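Side-chain contacts in calcium homeostasis modulator protein 5 (Homo sapiens, PDB 7D60), which may form large-pore ion channels, assembling into undecameric cones whose gating and conductance are likely regulated by membrane lipids: residues A[29-34]-A[112-117]; A[39-44]-A[125-130]. One frame throughout, in Å; residues are numbered along the deposited sequence.

Overall arrangement
Contacts 1 and 2 follow one another up the same pair of elements, S1 with its following loop and S3, with centres about 17 Å apart. They are joined directly: Phe34 O lies 2.9 Å from Phe39 N, a probable hydrogen bond at the end of helix 15-38, while both phenylalanine rings touch Phe54 of helix 47-68. On the S3 side, helix 109-120 leads into helix 123-130. Lipid links them too. Leu33 of contact 1 and Lys40 of contact 2 line one phosphatidic acid pocket, whereas Arg32 belongs to another, with Asn121, whose side chain is about 8 Å from that of Phe39 at the nearest atoms.

Contact 1: residues A[29-34]-A[112-117]; sequences GSERLF and VMWLSV. With PA8 (1,2-dioctanoyl-sn-glycero-3-phosphate), chain P.
Glu31 meets Trp114 through its aliphatic part: CB approaches CZ3 at 3.8 Å, and CG lies beside the same benzo end of the indole. The approach to the ring is oblique, and the two side chains cross at about a right angle. CG of Glu31 stands anti to the backbone N (chi1 -160°), and a bend at the next bond swings the carboxylate aside, its plane 61° from that of the ring. On S3, Val117 continues the apolar surface, with CG1 4.1 Å from Glu31 CB. This is helix-to-helix packing inside the membrane, S1 against S3 of a CALHM subunit, and Trp114 also reaches S2, where Pro58 and Ala59 touch it.

Polar groups find partners around this seam. Trp114 NE1 is hydrogen-bonded to Leu55 O, and Glu31 OE2 takes a weak hydrogen bond from Asn121 ND2.

Arg32, an established phosphatidic acid-binding residue, meets one of the lipids. The ester oxygen O7 of the lipid sits over one face of the guanidinium, 2.9 Å from Arg32 NE, with the glycerol C2 above the plane too, displaced toward the rim of the group. An alanine here would remove that flat cation and is likely to leave the lipid's glycerol ester without its charged neighbour.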
loop_
_atom_site.group_PDB
_atom_site.type_symbol
_atom_site.label_atom_id
_atom_site.label_comp_id
_atom_site.label_asym_id
_atom_site.label_seq_id
_atom_site.Cartn_x
_atom_site.Cartn_y
_atom_site.Cartn_z
ATOM N N GLY A 29 15.941 -31.052 2.033
ATOM C CA GLY A 29 15.632 -30.298 0.830
ATOM C C GLY A 29 16.572 -30.554 -0.329
ATOM O O GLY A 29 16.223 -30.248 -1.471
ATOM N N SER A 30 17.753 -31.101 -0.063
ATOM C CA SER A 30 18.688 -31.442 -1.126
ATOM C C SER A 30 18.459 -32.841 -1.671
ATOM O O SER A 30 18.806 -33.112 -2.824
ATOM C CB SER A 30 20.127 -31.324 -0.624
ATOM O OG SER A 30 21.048 -31.750 -1.609
ATOM N N GLU A 31 17.890 -33.735 -0.867
ATOM C CA GLU A 31 17.566 -35.068 -1.350
ATOM C C GLU A 31 16.318 -35.063 -2.217
ATOM O O GLU A 31 16.215 -35.865 -3.150
ATOM C CB GLU A 31 17.387 -36.022 -0.171
ATOM C CG GLU A 31 17.517 -37.483 -0.535
ATOM C CD GLU A 31 16.185 -38.115 -0.884
ATOM O OE1 GLU A 31 15.139 -37.555 -0.497
ATOM O OE2 GLU A 31 16.181 -39.165 -1.557
ATOM N N ARG A 32 15.365 -34.175 -1.933
ATOM C CA ARG A 32 14.178 -34.070 -2.769
ATOM C C ARG A 32 14.467 -33.400 -4.100
ATOM O O ARG A 32 13.674 -33.538 -5.032
ATOM C CB ARG A 32 13.081 -33.302 -2.039
ATOM C CG ARG A 32 12.710 -33.908 -0.712
ATOM C CD ARG A 32 12.190 -35.307 -0.902
ATOM N NE ARG A 32 11.076 -35.335 -1.840
ATOM C CZ ARG A 32 10.923 -36.247 -2.792
ATOM N NH1 ARG A 32 11.815 -37.215 -2.935
ATOM N NH2 ARG A 32 9.875 -36.192 -3.601
ATOM N N LEU A 33 15.572 -32.669 -4.207
ATOM C CA LEU A 33 15.950 -32.078 -5.479
ATOM C C LEU A 33 16.679 -33.080 -6.363
ATOM O O LEU A 33 16.626 -32.971 -7.589
ATOM C CB LEU A 33 16.806 -30.834 -5.229
ATOM C CG LEU A 33 17.162 -29.890 -6.377
ATOM C CD1 LEU A 33 17.048 -28.457 -5.913
ATOM C CD2 LEU A 33 18.571 -30.157 -6.871
ATOM N N PHE A 34 17.349 -34.063 -5.766
ATOM C CA PHE A 34 18.056 -35.064 -6.553
ATOM C C PHE A 34 17.135 -36.174 -7.027
ATOM O O PHE A 34 17.309 -36.683 -8.136
ATOM C CB PHE A 34 19.201 -35.666 -5.741
ATOM C CG PHE A 34 20.508 -34.972 -5.939
ATOM C CD1 PHE A 34 21.242 -35.168 -7.094
ATOM C CD2 PHE A 34 21.007 -34.121 -4.969
ATOM C CE1 PHE A 34 22.447 -34.525 -7.281
ATOM C CE2 PHE A 34 22.211 -33.477 -5.148
ATOM C CZ PHE A 34 22.933 -33.679 -6.304
ATOM N N VAL A 112 25.765 -39.384 7.831
ATOM C CA VAL A 112 24.725 -40.259 8.361
ATOM C C VAL A 112 23.348 -39.627 8.186
ATOM O O VAL A 112 22.366 -40.323 7.909
ATOM C CB VAL A 112 25.048 -40.606 9.829
ATOM C CG1 VAL A 112 23.913 -41.335 10.510
ATOM C CG2 VAL A 112 26.284 -41.465 9.885
ATOM N N MET A 113 23.257 -38.301 8.271
ATOM C CA MET A 113 21.991 -37.633 8.008
ATOM C C MET A 113 21.609 -37.657 6.535
ATOM O O MET A 113 20.436 -37.466 6.215
ATOM C CB MET A 113 22.041 -36.189 8.500
ATOM C CG MET A 113 22.043 -36.053 10.011
ATOM S SD MET A 113 21.479 -34.452 10.614
ATOM C CE MET A 113 22.052 -33.377 9.311
ATOM N N TRP A 114 22.565 -37.875 5.632
ATOM C CA TRP A 114 22.218 -38.049 4.227
ATOM C C TRP A 114 21.674 -39.443 3.971
ATOM O O TRP A 114 20.677 -39.603 3.264
ATOM C CB TRP A 114 23.431 -37.780 3.337
ATOM C CG TRP A 114 23.268 -38.305 1.945
ATOM C CD1 TRP A 114 23.777 -39.461 1.436
ATOM C CD2 TRP A 114 22.533 -37.695 0.887
ATOM N NE1 TRP A 114 23.401 -39.610 0.134
ATOM C CE2 TRP A 114 22.636 -38.536 -0.229
ATOM C CE3 TRP A 114 21.797 -36.516 0.775
ATOM C CZ2 TRP A 114 22.037 -38.238 -1.440
ATOM C CZ3 TRP A 114 21.203 -36.221 -0.424
ATOM C CH2 TRP A 114 21.326 -37.077 -1.519
ATOM N N LEU A 115 22.320 -40.463 4.536
ATOM C CA LEU A 115 21.937 -41.847 4.306
ATOM C C LEU A 115 20.585 -42.197 4.902
ATOM O O LEU A 115 19.966 -43.168 4.468
ATOM C CB LEU A 115 22.993 -42.774 4.888
ATOM C CG LEU A 115 24.106 -43.216 3.958
ATOM C CD1 LEU A 115 25.247 -43.777 4.764
ATOM C CD2 LEU A 115 23.572 -44.256 3.006
ATOM N N SER A 116 20.117 -41.440 5.886
ATOM C CA SER A 116 18.833 -41.703 6.512
ATOM C C SER A 116 17.679 -41.079 5.750
ATOM O O SER A 116 16.628 -41.704 5.611
ATOM C CB SER A 116 18.847 -41.184 7.944
ATOM O OG SER A 116 19.805 -41.875 8.714
ATOM N N VAL A 117 17.847 -39.853 5.262
ATOM C CA VAL A 117 16.808 -39.218 4.464
ATOM C C VAL A 117 16.712 -39.875 3.092
ATOM O O VAL A 117 15.624 -39.970 2.515
ATOM C CB VAL A 117 17.086 -37.705 4.379
ATOM C CG1 VAL A 117 16.021 -36.971 3.587
ATOM C CG2 VAL A 117 17.162 -37.123 5.767
HETATM O O1 PA8 P . 5.695 -40.002 -1.304
HETATM O O2 PA8 P . 7.785 -41.166 -0.684
HETATM P P1 PA8 P . 7.201 -39.950 -1.364
HETATM O O3 PA8 P . 7.635 -39.926 -2.809
HETATM O O4 PA8 P . 7.734 -38.592 -0.599
HETATM C C1 PA8 P . 8.789 -38.725 0.309
HETATM C C2 PA8 P . 8.975 -37.417 1.078
HETATM C C3 PA8 P . 10.106 -37.612 2.089
HETATM O O5 PA8 P . 9.767 -37.044 3.326
HETATM C C4 PA8 P . 10.807 -37.070 4.268
HETATM O O6 PA8 P . 11.835 -37.599 4.010
HETATM C C5 PA8 P . 10.640 -36.423 5.640
HETATM C C6 PA8 P . 11.657 -36.980 6.636
HETATM C C7 PA8 P . 11.993 -36.003 7.757
HETATM O O7 PA8 P . 9.316 -36.392 0.186
HETATM C C12 PA8 P . 8.332 -35.424 -0.070
HETATM O O8 PA8 P . 7.370 -35.702 -0.701
HETATM C C13 PA8 P . 8.514 -33.993 0.434
HETATM C C14 PA8 P . 8.094 -33.816 1.889
HETATM C C15 PA8 P . 9.272 -33.448 2.789
HETATM C C16 PA8 P . 8.812 -32.891 4.134
HETATM C C17 PA8 P . 8.548 -31.388 4.095
HETATM C C18 PA8 P . 9.540 -30.608 4.955
#

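Contact 2: residues A[39-44]-A[125-130]; sequences FKCPCS and YECAMS
Cys41 and Cys127 are joined by a disulfide that staples the loop between S1 and S2, assigned to the extracellular side, to helix 123-130, at the outer end of S3. A second disulfide, from Cys43 to Cys158, ties the same loop to the longer segment between S3 and S4. Along the helix, Tyr125 comes first, its side chain leaving the helix away from the loop and touching Gln178 and Ser179 of helix 168-203, and Glu126 follows, its OE2 hydrogen-bonded to Ser157 OG.

Cys127 carries the crossing. Its SG is 2.0 Å from Cys41 SG, and the dihedral about the S-S bond is 89°, close to the 90° preferred by disulfides. Both sulfurs stand anti to their own backbone N (chi1 -167° in Cys127), which carries each out from its backbone to the other cysteine of the same chain. Phe39 comes in edge-on: its CZ lies 3.8 Å from Cys127 CB, which sits near the plane of the ring. Cys127 SG is 5.2 Å from the Phe39 ring centroid, an oblique sulfur-aromatic contact. Pro42 brings CD to within 4.2 Å of Cys127 SG while packing on Leu173 of a neighbouring subunit, next to Lys40, whose NZ forms a salt bridge to a lipid phosphate. One turn beyond Tyr125, Met129 CB lies over one face of the tyrosine ring, offset toward its rim, and Met129 N donates to Tyr125 O at 2.9 Å.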
loop_
_atom_site.group_PDB
_atom_site.type_symbol
_atom_site.label_atom_id
_atom_site.label_comp_id
_atom_site.label_asym_id
_atom_site.label_seq_id
_atom_site.Cartn_x
_atom_site.Cartn_y
_atom_site.Cartn_z
ATOM N N PHE A 39 17.250 -37.873 -10.735
ATOM C CA PHE A 39 17.245 -39.329 -10.682
ATOM C C PHE A 39 16.146 -39.877 -11.579
ATOM O O PHE A 39 14.977 -39.507 -11.439
ATOM C CB PHE A 39 17.053 -39.810 -9.247
ATOM C CG PHE A 39 17.320 -41.274 -9.048
ATOM C CD1 PHE A 39 16.285 -42.191 -9.057
ATOM C CD2 PHE A 39 18.603 -41.731 -8.832
ATOM C CE1 PHE A 39 16.530 -43.530 -8.867
ATOM C CE2 PHE A 39 18.848 -43.071 -8.632
ATOM C CZ PHE A 39 17.812 -43.969 -8.656
ATOM N N LYS A 40 16.524 -40.752 -12.503
ATOM C CA LYS A 40 15.571 -41.564 -13.247
ATOM C C LYS A 40 16.231 -42.897 -13.554
ATOM O O LYS A 40 17.216 -42.960 -14.293
ATOM C CB LYS A 40 15.080 -40.852 -14.514
ATOM C CG LYS A 40 16.131 -40.133 -15.335
ATOM C CD LYS A 40 15.485 -39.349 -16.456
ATOM C CE LYS A 40 14.753 -38.134 -15.914
ATOM N NZ LYS A 40 15.689 -37.134 -15.327
ATOM N N CYS A 41 15.704 -43.940 -12.961
ATOM C CA CYS A 41 16.294 -45.267 -12.952
ATOM C C CYS A 41 16.218 -45.888 -14.343
ATOM O O CYS A 41 15.165 -45.847 -14.982
ATOM C CB CYS A 41 15.564 -46.149 -11.934
ATOM S SG CYS A 41 16.203 -47.818 -11.618
ATOM N N PRO A 42 17.306 -46.454 -14.842
ATOM C CA PRO A 42 17.241 -47.248 -16.065
ATOM C C PRO A 42 16.655 -48.617 -15.738
ATOM O O PRO A 42 16.298 -48.922 -14.606
ATOM C CB PRO A 42 18.701 -47.341 -16.495
ATOM C CG PRO A 42 19.441 -47.326 -15.231
ATOM C CD PRO A 42 18.658 -46.477 -14.267
ATOM N N CYS A 43 16.560 -49.459 -16.746
ATOM C CA CYS A 43 16.010 -50.782 -16.520
ATOM C C CYS A 43 16.900 -51.816 -17.171
ATOM O O CYS A 43 16.464 -52.710 -17.895
ATOM C CB CYS A 43 14.563 -50.805 -16.987
ATOM S SG CYS A 43 13.448 -50.229 -15.677
ATOM N N SER A 44 18.187 -51.684 -16.895
ATOM C CA SER A 44 19.265 -52.405 -17.541
ATOM C C SER A 44 19.996 -53.246 -16.504
ATOM O O SER A 44 19.549 -53.396 -15.369
ATOM C CB SER A 44 20.215 -51.423 -18.222
ATOM O OG SER A 44 19.516 -50.564 -19.103
ATOM N N TYR A 125 17.031 -47.087 -3.162
ATOM C CA TYR A 125 17.129 -48.496 -2.806
ATOM C C TYR A 125 16.303 -49.366 -3.736
ATOM O O TYR A 125 16.668 -50.518 -3.981
ATOM C CB TYR A 125 16.686 -48.691 -1.354
ATOM C CG TYR A 125 16.689 -50.115 -0.827
ATOM C CD1 TYR A 125 17.819 -50.650 -0.237
ATOM C CD2 TYR A 125 15.543 -50.908 -0.880
ATOM C CE1 TYR A 125 17.822 -51.935 0.255
ATOM C CE2 TYR A 125 15.539 -52.186 -0.393
ATOM C CZ TYR A 125 16.679 -52.694 0.173
ATOM O OH TYR A 125 16.674 -53.973 0.664
ATOM N N GLU A 126 15.189 -48.839 -4.239
ATOM C CA GLU A 126 14.332 -49.595 -5.142
ATOM C C GLU A 126 15.025 -49.853 -6.476
ATOM O O GLU A 126 14.899 -50.941 -7.048
ATOM C CB GLU A 126 13.018 -48.839 -5.324
ATOM C CG GLU A 126 12.190 -49.218 -6.526
ATOM C CD GLU A 126 10.987 -48.315 -6.694
ATOM O OE1 GLU A 126 10.552 -47.718 -5.689
ATOM O OE2 GLU A 126 10.478 -48.199 -7.825
ATOM N N CYS A 127 15.790 -48.874 -6.965
ATOM C CA CYS A 127 16.574 -49.059 -8.181
ATOM C C CYS A 127 17.726 -50.033 -7.960
ATOM O O CYS A 127 18.027 -50.848 -8.834
ATOM C CB CYS A 127 17.088 -47.703 -8.668
ATOM S SG CYS A 127 17.783 -47.634 -10.342
ATOM N N ALA A 128 18.365 -49.988 -6.793
ATOM C CA ALA A 128 19.552 -50.805 -6.574
ATOM C C ALA A 128 19.212 -52.245 -6.208
ATOM O O ALA A 128 19.942 -53.166 -6.583
ATOM C CB ALA A 128 20.426 -50.179 -5.491
ATOM N N MET A 129 18.125 -52.468 -5.468
ATOM C CA MET A 129 17.731 -53.818 -5.080
ATOM C C MET A 129 17.088 -54.596 -6.223
ATOM O O MET A 129 17.034 -55.827 -6.156
ATOM C CB MET A 129 16.779 -53.752 -3.877
ATOM C CG MET A 129 16.603 -55.034 -3.074
ATOM S SD MET A 129 18.092 -56.025 -2.892
ATOM C CE MET A 129 18.910 -55.179 -1.550
ATOM N N SER A 130 16.627 -53.910 -7.274
ATOM C CA SER A 130 16.028 -54.589 -8.417
ATOM C C SER A 130 17.046 -55.438 -9.166
ATOM O O SER A 130 16.756 -56.578 -9.543
ATOM C CB SER A 130 15.403 -53.569 -9.361
ATOM O OG SER A 130 14.543 -52.696 -8.667
#